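Long-range contact in L-amino acid deaminase (Proteus vulgaris, PDB 5I39), which probably oxidises L-amino acids with the help of bound FAD, releasing the amino group in the deamination for which the enzyme is named: residues 261-275 and 287-301. Numbering follows the deposited sequence.
With FAD (flavin-adenine dinucleotide), chain B; EDO (1,2-ethanediol), chain K.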
ATOM      1  N   GLN A 261       1.890  10.380  -8.916  1.00 13.47           N
ATOM      2  CA  GLN A 261       3.049  10.650  -8.073  1.00 13.59           C
ATOM      3  C   GLN A 261       4.289  10.031  -8.700  1.00 12.59           C
ATOM      4  O   GLN A 261       4.229   8.920  -9.234  1.00 12.81           O
ATOM      5  CB  GLN A 261       2.789  10.081  -6.676  1.00 14.45           C
ATOM      6  CG  GLN A 261       3.834  10.388  -5.622  1.00 15.76           C
ATOM      7  CD  GLN A 261       3.297  10.142  -4.218  1.00 16.67           C
ATOM      8  OE1 GLN A 261       2.417  10.856  -3.752  1.00 18.35           O
ATOM      9  NE2 GLN A 261       3.804   9.123  -3.549  1.00 16.88           N
ATOM     10  N   SER A 262       5.393  10.781  -8.653  1.00 12.53           N
ATOM     11  CA  SER A 262       6.681  10.315  -9.168  0.60 12.54           C
ATOM     12  C   SER A 262       7.531   9.727  -8.048  1.00 11.66           C
ATOM     13  O   SER A 262       7.358  10.071  -6.875  1.00 11.83           O
ATOM     14  CB  SER A 262       7.437  11.456  -9.851  0.60 13.72           C
ATOM     15  OG  SER A 262       6.831  11.797 -11.085  0.60 15.74           O
ATOM     16  N   GLN A 263       8.442   8.835  -8.430  1.00 10.91           N
ATOM     17  CA  GLN A 263       9.332   8.141  -7.503  1.00 10.44           C
ATOM     18  C   GLN A 263      10.705   7.981  -8.121  1.00 10.55           C
ATOM     19  O   GLN A 263      10.836   7.857  -9.343  1.00 11.25           O
ATOM     20  CB  GLN A 263       8.787   6.752  -7.178  1.00 10.53           C
ATOM     21  CG  GLN A 263       7.441   6.726  -6.487  1.00 10.96           C
ATOM     22  CD  GLN A 263       7.434   7.420  -5.138  1.00 11.36           C
ATOM     23  OE1 GLN A 263       8.457   7.557  -4.465  1.00 12.35           O
ATOM     24  NE2 GLN A 263       6.279   7.864  -4.738  1.00 10.84           N
ATOM     25  N   GLN A 264      11.719   7.972  -7.264  1.00 10.14           N
ATOM     26  CA  GLN A 264      13.107   7.780  -7.669  1.00 10.35           C
ATOM     27  C   GLN A 264      13.779   6.789  -6.734  1.00  9.97           C
ATOM     28  O   GLN A 264      13.363   6.622  -5.584  1.00  9.84           O
ATOM     29  CB  GLN A 264      13.862   9.104  -7.623  1.00 11.31           C
ATOM     30  CG  GLN A 264      13.290  10.165  -8.545  1.00 12.31           C
ATOM     31  CD  GLN A 264      13.814  11.550  -8.232  1.00 13.51           C
ATOM     32  OE1 GLN A 264      13.711  12.018  -7.100  1.00 14.33           O
ATOM     33  NE2 GLN A 264      14.356  12.223  -9.237  1.00 14.84           N
ATOM     34  N   LEU A 265      14.811   6.124  -7.242  1.00 10.21           N
ATOM     35  CA  LEU A 265      15.621   5.210  -6.452  1.00 10.30           C
ATOM     36  C   LEU A 265      17.075   5.531  -6.743  1.00 10.55           C
ATOM     37  O   LEU A 265      17.474   5.563  -7.909  1.00 11.51           O
ATOM     38  CB  LEU A 265      15.311   3.752  -6.803  1.00 11.08           C
ATOM     39  CG  LEU A 265      16.074   2.685  -6.003  1.00 11.73           C
ATOM     40  CD1 LEU A 265      15.688   2.717  -4.534  1.00 11.84           C
ATOM     41  CD2 LEU A 265      15.840   1.296  -6.575  1.00 12.94           C
ATOM     42  N   ILE A 266      17.854   5.777  -5.691  1.00 10.52           N
ATOM     43  CA  ILE A 266      19.276   6.093  -5.823  1.00 10.87           C
ATOM     44  C   ILE A 266      20.120   5.106  -5.030  1.00 11.14           C
ATOM     45  O   ILE A 266      19.643   4.471  -4.084  1.00 11.17           O
ATOM     46  CB  ILE A 266      19.592   7.556  -5.415  1.00 11.35           C
ATOM     47  CG1 ILE A 266      19.343   7.804  -3.918  1.00 11.84           C
ATOM     48  CG2 ILE A 266      18.783   8.514  -6.284  1.00 12.02           C
ATOM     49  CD1 ILE A 266      19.786   9.170  -3.433  1.00 12.37           C
ATOM     50  N   SER A 267      21.384   4.983  -5.420  1.00 12.01           N
ATOM     51  CA  SER A 267      22.308   4.109  -4.717  1.00 13.27           C
ATOM     52  C   SER A 267      22.664   4.689  -3.353  1.00 13.69           C
ATOM     53  O   SER A 267      22.482   5.884  -3.090  1.00 13.68           O
ATOM     54  CB  SER A 267      23.567   3.844  -5.545  1.00 14.13           C
ATOM     55  OG  SER A 267      24.306   5.029  -5.780  1.00 15.31           O
ATOM     56  N   GLY A 268      23.156   3.812  -2.489  1.00 15.17           N
ATOM     57  CA  GLY A 268      23.443   4.147  -1.107  1.00 16.08           C
ATOM     58  C   GLY A 268      24.771   4.836  -0.895  1.00 15.82           C
ATOM     59  O   GLY A 268      25.461   5.223  -1.839  1.00 16.26           O
ATOM     60  N   SER A 269      25.125   4.974   0.373  1.00 15.61           N
ATOM     61  CA  SER A 269      26.343   5.655   0.774  1.00 17.31           C
ATOM     62  C   SER A 269      26.730   5.191   2.179  1.00 18.23           C
ATOM     63  O   SER A 269      25.841   5.044   3.022  1.00 17.82           O
ATOM     64  CB  SER A 269      26.092   7.161   0.757  1.00 18.89           C
ATOM     65  OG  SER A 269      27.022   7.862   1.553  1.00 19.57           O
ATOM     66  N   PRO A 270      28.044   4.978   2.452  1.00 19.08           N
ATOM     67  CA  PRO A 270      28.445   4.593   3.809  0.70 19.31           C
ATOM     68  C   PRO A 270      28.168   5.661   4.882  1.00 18.31           C
ATOM     69  O   PRO A 270      28.114   5.326   6.065  1.00 20.13           O
ATOM     70  CB  PRO A 270      29.951   4.323   3.673  0.70 20.27           C
ATOM     71  CG  PRO A 270      30.382   5.094   2.479  0.70 20.31           C
ATOM     72  CD  PRO A 270      29.203   5.138   1.554  0.70 19.80           C
ATOM     73  N   THR A 271      27.990   6.918   4.470  1.00 16.64           N
ATOM     74  CA  THR A 271      27.712   8.025   5.392  1.00 15.94           C
ATOM     75  C   THR A 271      26.259   8.525   5.374  1.00 14.85           C
ATOM     76  O   THR A 271      25.934   9.487   6.071  1.00 14.63           O
ATOM     77  CB  THR A 271      28.650   9.217   5.109  1.00 16.72           C
ATOM     78  OG1 THR A 271      28.489   9.644   3.753  1.00 17.88           O
ATOM     79  CG2 THR A 271      30.106   8.836   5.359  1.00 17.32           C
ATOM     80  N   ALA A 272      25.388   7.881   4.596  1.00 13.94           N
ATOM     81  CA  ALA A 272      23.960   8.216   4.601  1.00 14.30           C
ATOM     82  C   ALA A 272      23.367   7.935   5.989  1.00 14.30           C
ATOM     83  O   ALA A 272      23.849   7.049   6.697  1.00 14.46           O
ATOM     84  CB  ALA A 272      23.222   7.422   3.537  1.00 14.75           C
ATOM     85  N   PRO A 273      22.327   8.694   6.389  1.00 14.20           N
ATOM     86  CA  PRO A 273      21.862   8.605   7.776  1.00 14.58           C
ATOM     87  C   PRO A 273      20.945   7.427   8.106  1.00 13.19           C
ATOM     88  O   PRO A 273      20.655   7.209   9.281  1.00 14.66           O
ATOM     89  CB  PRO A 273      21.105   9.919   7.964  1.00 15.77           C
ATOM     90  CG  PRO A 273      20.563  10.220   6.616  1.00 16.14           C
ATOM     91  CD  PRO A 273      21.581   9.716   5.630  1.00 15.21           C
ATOM     92  N   GLY A 274      20.482   6.684   7.099  1.00 12.09           N
ATOM     93  CA  GLY A 274      19.489   5.643   7.325  1.00 11.04           C
ATOM     94  C   GLY A 274      18.112   6.224   7.555  1.00 10.09           C
ATOM     95  O   GLY A 274      17.917   7.441   7.551  1.00 10.38           O
ATOM     96  N   GLY A 275      17.154   5.330   7.753  1.00  9.78           N
ATOM     97  CA  GLY A 275      15.822   5.713   8.177  1.00  9.04           C
ATOM     98  C   GLY A 275      14.957   6.330   7.098  1.00  8.68           C
ATOM     99  O   GLY A 275      15.231   6.222   5.899  1.00  8.95           O
ATOM    100  N   GLU A 287      15.501   4.660   3.389  1.00  8.41           N
ATOM    101  CA  GLU A 287      16.448   3.588   3.115  1.00  8.80           C
ATOM    102  C   GLU A 287      15.712   2.277   2.862  1.00  8.65           C
ATOM    103  O   GLU A 287      14.851   1.876   3.644  1.00  8.77           O
ATOM    104  CB  GLU A 287      17.427   3.403   4.268  1.00  9.89           C
ATOM    105  CG  GLU A 287      18.596   2.514   3.872  1.00 11.36           C
ATOM    106  CD  GLU A 287      19.564   2.221   4.993  1.00 12.93           C
ATOM    107  OE1 GLU A 287      19.225   2.451   6.169  1.00 13.70           O
ATOM    108  OE2 GLU A 287      20.669   1.735   4.681  1.00 14.63           O
ATOM    109  N   GLN A 288      16.074   1.618   1.765  1.00  8.55           N
ATOM    110  CA  GLN A 288      15.565   0.292   1.430  1.00  8.53           C
ATOM    111  C   GLN A 288      16.363  -0.789   2.155  1.00  9.04           C
ATOM    112  O   GLN A 288      17.415  -0.522   2.735  1.00  9.37           O
ATOM    113  CB  GLN A 288      15.642   0.068  -0.078  1.00  8.92           C
ATOM    114  CG  GLN A 288      14.827   1.056  -0.887  1.00  9.33           C
ATOM    115  CD  GLN A 288      14.189   0.403  -2.099  1.00  9.56           C
ATOM    116  OE1 GLN A 288      14.866  -0.172  -2.954  1.00 12.10           O
ATOM    117  NE2 GLN A 288      12.895   0.466  -2.172  1.00  8.59           N
ATOM    118  N   ALA A 289      15.867  -2.021   2.102  1.00  9.21           N
ATOM    119  CA  ALA A 289      16.476  -3.126   2.842  1.00  9.92           C
ATOM    120  C   ALA A 289      17.891  -3.464   2.371  1.00 10.52           C
ATOM    121  O   ALA A 289      18.677  -4.014   3.139  1.00 12.25           O
ATOM    122  CB  ALA A 289      15.584  -4.358   2.783  1.00 10.35           C
ATOM    123  N   ASP A 290      18.206  -3.119   1.121  1.00 10.53           N
ATOM    124  CA  ASP A 290      19.544  -3.328   0.554  1.00 11.51           C
ATOM    125  C   ASP A 290      20.468  -2.107   0.625  1.00 11.68           C
ATOM    126  O   ASP A 290      21.548  -2.131   0.048  1.00 12.96           O
ATOM    127  CB  ASP A 290      19.430  -3.823  -0.900  1.00 12.07           C
ATOM    128  CG  ASP A 290      18.844  -2.783  -1.850  1.00 12.18           C
ATOM    129  OD1 ASP A 290      18.385  -1.714  -1.388  1.00 11.59           O
ATOM    130  OD2 ASP A 290      18.838  -3.047  -3.069  1.00 13.40           O
ATOM    131  N   GLY A 291      20.044  -1.040   1.301  1.00 10.86           N
ATOM    132  CA  GLY A 291      20.862   0.165   1.441  1.00 10.93           C
ATOM    133  C   GLY A 291      20.736   1.188   0.326  1.00 10.85           C
ATOM    134  O   GLY A 291      21.362   2.239   0.398  1.00 11.53           O
ATOM    135  N   THR A 292      19.944   0.899  -0.706  1.00 10.36           N
ATOM    136  CA  THR A 292      19.550   1.924  -1.672  1.00 10.51           C
ATOM    137  C   THR A 292      18.543   2.855  -0.988  1.00  9.72           C
ATOM    138  O   THR A 292      18.045   2.549   0.101  1.00 10.28           O
ATOM    139  CB  THR A 292      18.954   1.315  -2.958  1.00 10.61           C
ATOM    140  OG1 THR A 292      17.797   0.533  -2.643  1.00 10.74           O
ATOM    141  CG2 THR A 292      19.986   0.440  -3.676  1.00 11.21           C
ATOM    142  N   TYR A 293      18.255   3.988  -1.620  1.00  9.78           N
ATOM    143  CA  TYR A 293      17.338   4.983  -1.063  1.00  9.76           C
ATOM    144  C   TYR A 293      16.246   5.372  -2.040  1.00  9.37           C
ATOM    145  O   TYR A 293      16.525   5.830  -3.155  1.00 10.39           O
ATOM    146  CB  TYR A 293      18.090   6.242  -0.625  1.00 10.15           C
ATOM    147  CG  TYR A 293      18.773   6.096   0.709  1.00 10.25           C
ATOM    148  CD1 TYR A 293      19.972   5.397   0.825  1.00 10.46           C
ATOM    149  CD2 TYR A 293      18.216   6.643   1.866  1.00 10.22           C
ATOM    150  CE1 TYR A 293      20.604   5.250   2.051  1.00 10.77           C
ATOM    151  CE2 TYR A 293      18.839   6.504   3.097  1.00 10.48           C
ATOM    152  CZ  TYR A 293      20.031   5.806   3.185  1.00 10.53           C
ATOM    153  OH  TYR A 293      20.645   5.670   4.407  1.00 11.17           O
ATOM    154  N   ALA A 294      15.006   5.210  -1.595  1.00  9.10           N
ATOM    155  CA  ALA A 294      13.854   5.761  -2.278  1.00  9.03           C
ATOM    156  C   ALA A 294      13.765   7.251  -1.963  1.00  9.13           C
ATOM    157  O   ALA A 294      14.021   7.668  -0.838  1.00  9.26           O
ATOM    158  CB  ALA A 294      12.596   5.048  -1.824  1.00  8.93           C
ATOM    159  N   THR A 295      13.409   8.045  -2.964  1.00  9.79           N
ATOM    160  CA  THR A 295      13.219   9.486  -2.788  1.00 10.79           C
ATOM    161  C   THR A 295      12.281  10.010  -3.868  1.00 12.19           C
ATOM    162  O   THR A 295      12.038   9.342  -4.859  1.00 12.34           O
ATOM    163  CB  THR A 295      14.570  10.248  -2.826  1.00 10.87           C
ATOM    164  OG1 THR A 295      14.355  11.652  -2.629  1.00 11.78           O
ATOM    165  CG2 THR A 295      15.305  10.035  -4.147  1.00 11.29           C
ATOM    166  N   SER A 296      11.778  11.223  -3.674  1.00 14.15           N
ATOM    167  CA  SER A 296      10.895  11.874  -4.649  1.00 15.05           C
ATOM    168  C   SER A 296      10.659  13.319  -4.231  1.00 15.80           C
ATOM    169  O   SER A 296      10.721  13.611  -3.046  1.00 14.34           O
ATOM    170  CB  SER A 296       9.555  11.137  -4.718  1.00 15.94           C
ATOM    171  OG  SER A 296       8.551  11.903  -5.355  1.00 16.71           O
ATOM    172  N   PRO A 297      10.376  14.225  -5.194  1.00 16.77           N
ATOM    173  CA  PRO A 297      10.011  15.596  -4.796  1.00 17.37           C
ATOM    174  C   PRO A 297       8.700  15.715  -4.001  1.00 18.60           C
ATOM    175  O   PRO A 297       8.508  16.709  -3.305  1.00 18.34           O
ATOM    176  CB  PRO A 297       9.892  16.335  -6.135  1.00 18.04           C
ATOM    177  CG  PRO A 297       9.694  15.271  -7.157  1.00 17.57           C
ATOM    178  CD  PRO A 297      10.469  14.090  -6.660  1.00 16.02           C
ATOM    179  N   ARG A 298       7.812  14.729  -4.122  1.00 18.13           N
ATOM    180  CA  ARG A 298       6.567  14.694  -3.352  1.00 18.91           C
ATOM    181  C   ARG A 298       6.102  13.244  -3.202  1.00 22.07           C
ATOM    182  O   ARG A 298       5.920  12.544  -4.202  1.00 18.59           O
ATOM    183  CB  ARG A 298       5.490  15.528  -4.048  1.00 17.09           C
ATOM    184  CG  ARG A 298       4.246  15.763  -3.205  1.00 13.75           C
ATOM    185  CD  ARG A 298       3.138  16.449  -3.992  1.00 27.14           C
ATOM    186  NE  ARG A 298       3.432  17.856  -4.283  1.00 33.38           N
ATOM    187  CZ  ARG A 298       3.102  18.905  -3.520  1.00 40.25           C
ATOM    188  NH1 ARG A 298       2.449  18.758  -2.365  1.00 42.94           N
ATOM    189  NH2 ARG A 298       3.438  20.131  -3.920  1.00 43.00           N
ATOM    190  N   VAL A 299       5.907  12.808  -1.956  1.00 21.96           N
ATOM    191  CA  VAL A 299       5.529  11.410  -1.650  1.00 23.65           C
ATOM    192  C   VAL A 299       4.135  11.220  -1.034  1.00 23.46           C
ATOM    193  O   VAL A 299       3.707  10.076  -0.858  1.00 22.17           O
ATOM    194  CB  VAL A 299       6.580  10.699  -0.754  1.00 24.49           C
ATOM    195  CG1 VAL A 299       7.900  10.568  -1.492  1.00 24.68           C
ATOM    196  CG2 VAL A 299       6.775  11.409   0.583  1.00 23.51           C
ATOM    197  N   ILE A 300       3.438  12.307  -0.708  1.00 23.79           N
ATOM    198  CA  ILE A 300       2.064  12.238  -0.187  1.00 23.87           C
ATOM    199  C   ILE A 300       1.209  13.243  -0.976  1.00 27.08           C
ATOM    200  O   ILE A 300       1.469  14.447  -0.930  1.00 29.13           O
ATOM    201  CB  ILE A 300       2.004  12.504   1.346  1.00 18.95           C
ATOM    202  CG1 ILE A 300       2.820  11.443   2.116  1.00 12.91           C
ATOM    203  CG2 ILE A 300       0.556  12.507   1.839  1.00 21.18           C
ATOM    204  CD1 ILE A 300       3.002  11.709   3.587  1.00  8.10           C
ATOM    205  N   VAL A 301       0.214  12.740  -1.709  1.00 27.82           N
ATOM    206  CA  VAL A 301      -0.701  13.602  -2.490  1.00 30.28           C
ATOM    207  C   VAL A 301      -1.610  14.436  -1.581  1.00 30.92           C
ATOM    208  O   VAL A 301      -2.034  13.980  -0.518  1.00 31.41           O
ATOM    209  CB  VAL A 301      -1.572  12.828  -3.523  1.00 31.99           C
ATOM    210  CG1 VAL A 301      -0.711  12.208  -4.609  1.00 33.09           C
ATOM    211  CG2 VAL A 301      -2.468  11.783  -2.870  1.00 32.81           C
TER
HETATM  212  PA  FAD B 501      -2.986  -2.427  -7.821  1.00  8.44           P
HETATM  213  O1A FAD B 501      -2.925  -1.362  -8.922  1.00  9.40           O
HETATM  214  O2A FAD B 501      -1.632  -2.825  -7.264  1.00  8.55           O
HETATM  215  O5B FAD B 501      -3.650  -3.775  -8.340  1.00  8.65           O
HETATM  216  C5B FAD B 501      -4.914  -3.816  -8.985  1.00  9.00           C
HETATM  217  C4B FAD B 501      -4.798  -4.900 -10.041  1.00  9.26           C
HETATM  218  O4B FAD B 501      -6.097  -5.117 -10.627  1.00  9.35           O
HETATM  219  C3B FAD B 501      -3.858  -4.494 -11.177  1.00  9.27           C
HETATM  220  O3B FAD B 501      -2.763  -5.407 -11.247  1.00  9.19           O
HETATM  221  C2B FAD B 501      -4.781  -4.518 -12.405  1.00  9.48           C
HETATM  222  O2B FAD B 501      -4.115  -4.925 -13.616  1.00  9.44           O
HETATM  223  C1B FAD B 501      -5.883  -5.470 -11.976  1.00  9.50           C
HETATM  224  N9A FAD B 501      -7.169  -5.306 -12.660  1.00  9.61           N
HETATM  225  C8A FAD B 501      -7.849  -4.187 -12.810  1.00  9.95           C
HETATM  226  N7A FAD B 501      -9.027  -4.393 -13.435  1.00 10.19           N
HETATM  227  C5A FAD B 501      -9.057  -5.696 -13.680  1.00  9.81           C
HETATM  228  C6A FAD B 501      -9.998  -6.611 -14.322  1.00  9.91           C
HETATM  229  N6A FAD B 501     -11.155  -6.147 -14.838  1.00 10.37           N
HETATM  230  N1A FAD B 501      -9.688  -7.921 -14.381  1.00  9.86           N
HETATM  231  C2A FAD B 501      -8.554  -8.399 -13.854  1.00  9.92           C
HETATM  232  N3A FAD B 501      -7.631  -7.624 -13.271  1.00  9.89           N
HETATM  233  C4A FAD B 501      -7.851  -6.308 -13.165  1.00  9.75           C
HETATM  234  N1  FAD B 501       0.971   2.974   0.023  1.00  9.02           N
HETATM  235  C2  FAD B 501       1.609   2.874   1.193  1.00  8.86           C
HETATM  236  O2  FAD B 501       1.061   2.224   2.102  1.00  8.78           O
HETATM  237  N3  FAD B 501       2.812   3.468   1.385  1.00  8.78           N
HETATM  238  C4  FAD B 501       3.442   4.207   0.465  1.00  8.97           C
HETATM  239  O4  FAD B 501       4.539   4.700   0.690  1.00  8.91           O
HETATM  240  C4X FAD B 501       2.799   4.387  -0.843  1.00  9.35           C
HETATM  241  N5  FAD B 501       3.319   5.160  -1.834  1.00  9.57           N
HETATM  242  C5X FAD B 501       2.775   5.136  -3.056  1.00  9.73           C
HETATM  243  C6  FAD B 501       3.407   5.742  -4.143  1.00  9.99           C
HETATM  244  C7  FAD B 501       2.887   5.673  -5.432  1.00  9.97           C
HETATM  245  C7M FAD B 501       3.622   6.294  -6.598  1.00 10.31           C
HETATM  246  C8  FAD B 501       1.622   4.960  -5.664  1.00 10.07           C
HETATM  247  C8M FAD B 501       1.029   4.824  -7.047  1.00 10.78           C
HETATM  248  C9  FAD B 501       0.976   4.374  -4.575  1.00  9.78           C
HETATM  249  C9A FAD B 501       1.497   4.437  -3.287  1.00  9.36           C
HETATM  250  N10 FAD B 501       0.846   3.849  -2.196  1.00  9.06           N
HETATM  251  C10 FAD B 501       1.507   3.691  -0.981  1.00  9.12           C
HETATM  252  C1' FAD B 501      -0.452   3.221  -2.346  1.00  8.82           C
HETATM  253  C2' FAD B 501      -0.396   1.764  -2.639  1.00  8.75           C
HETATM  254  O2' FAD B 501       0.651   1.521  -3.573  1.00  8.78           O
HETATM  255  C3' FAD B 501      -1.758   1.366  -3.199  1.00  8.58           C
HETATM  256  O3' FAD B 501      -2.836   1.837  -2.348  1.00  8.36           O
HETATM  257  C4' FAD B 501      -1.925  -0.127  -3.354  1.00  8.46           C
HETATM  258  O4' FAD B 501      -0.804  -0.679  -4.071  1.00  8.40           O
HETATM  259  C5' FAD B 501      -3.211  -0.421  -4.104  1.00  8.42           C
HETATM  260  O5' FAD B 501      -3.272  -1.840  -4.263  1.00  8.18           O
HETATM  261  P   FAD B 501      -4.406  -2.464  -5.236  1.00  8.24           P
HETATM  262  O1P FAD B 501      -4.269  -3.954  -5.153  1.00  8.32           O
HETATM  263  O2P FAD B 501      -5.737  -1.802  -4.948  1.00  8.60           O
HETATM  264  O3P FAD B 501      -3.998  -1.878  -6.696  1.00  8.52           O
HETATM  265  C1  EDO K 510       1.073   7.590  -0.897  1.00 23.28           C
HETATM  266  O1  EDO K 510       1.247   6.866   0.327  1.00 23.18           O
HETATM  267  C2  EDO K 510       0.153   8.789  -0.679  1.00 23.87           C
HETATM  268  O2  EDO K 510       0.243   9.706  -1.782  1.00 24.56           O
HETATM  269  O   HOH W   1       5.894  13.143  -7.113  1.00 18.77           O
HETATM  270  O   HOH W   2      14.280  13.509  -4.799  1.00 16.34           O
HETATM  271  O   HOH W   3      23.438   3.079   1.989  1.00 13.26           O
HETATM  272  O   HOH W   4      16.847   2.392   7.643  1.00 13.93           O
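Ile266 and Tyr293 clamp the two strands together, each backbone N giving a nearly straight hydrogen bond to the other's O, both 2.9 Å. Gln264 and Thr295 form the next hydrogen-bonded pair of these two antiparallel strands, and a water bridges Gln264 OE1 and Thr295 OG1; Gln264 NE2 bonds Gln343 OE1, and Thr295 OG1 bonds Phe284 O.

From Tyr293, CB packs on Ile266 CG1 at 3.9 Å. With CG beside the backbone N (chi1 -80°), the ring swings along the strand toward the 268-274 loop: CD1 passes Gly268 CA near the ring plane, and CZ lies 3.6 Å from Ala272 CB. At the tip, OH accepts a bent hydrogen bond from Gly274 N (2.9 Å, 130° at the hydrogen). Phe335 meets this ring edge-to-face.

At the other end, the extended Gln261 side chain reaches residues 298-301. CB lies 3.9 Å from FAD C7M, CG touches Arg298 O, and NE2 makes a weak hydrogen bond to Val299 O while lying 3.5 Å from FAD C6. Backbone pairing and the tyrosine hydroxyl thus fix the strand and its following loop, while the Gln261 amide sits between residues 298-301 and the flavin's dimethylbenzene side, touching the flavin without a hydrogen bond to it.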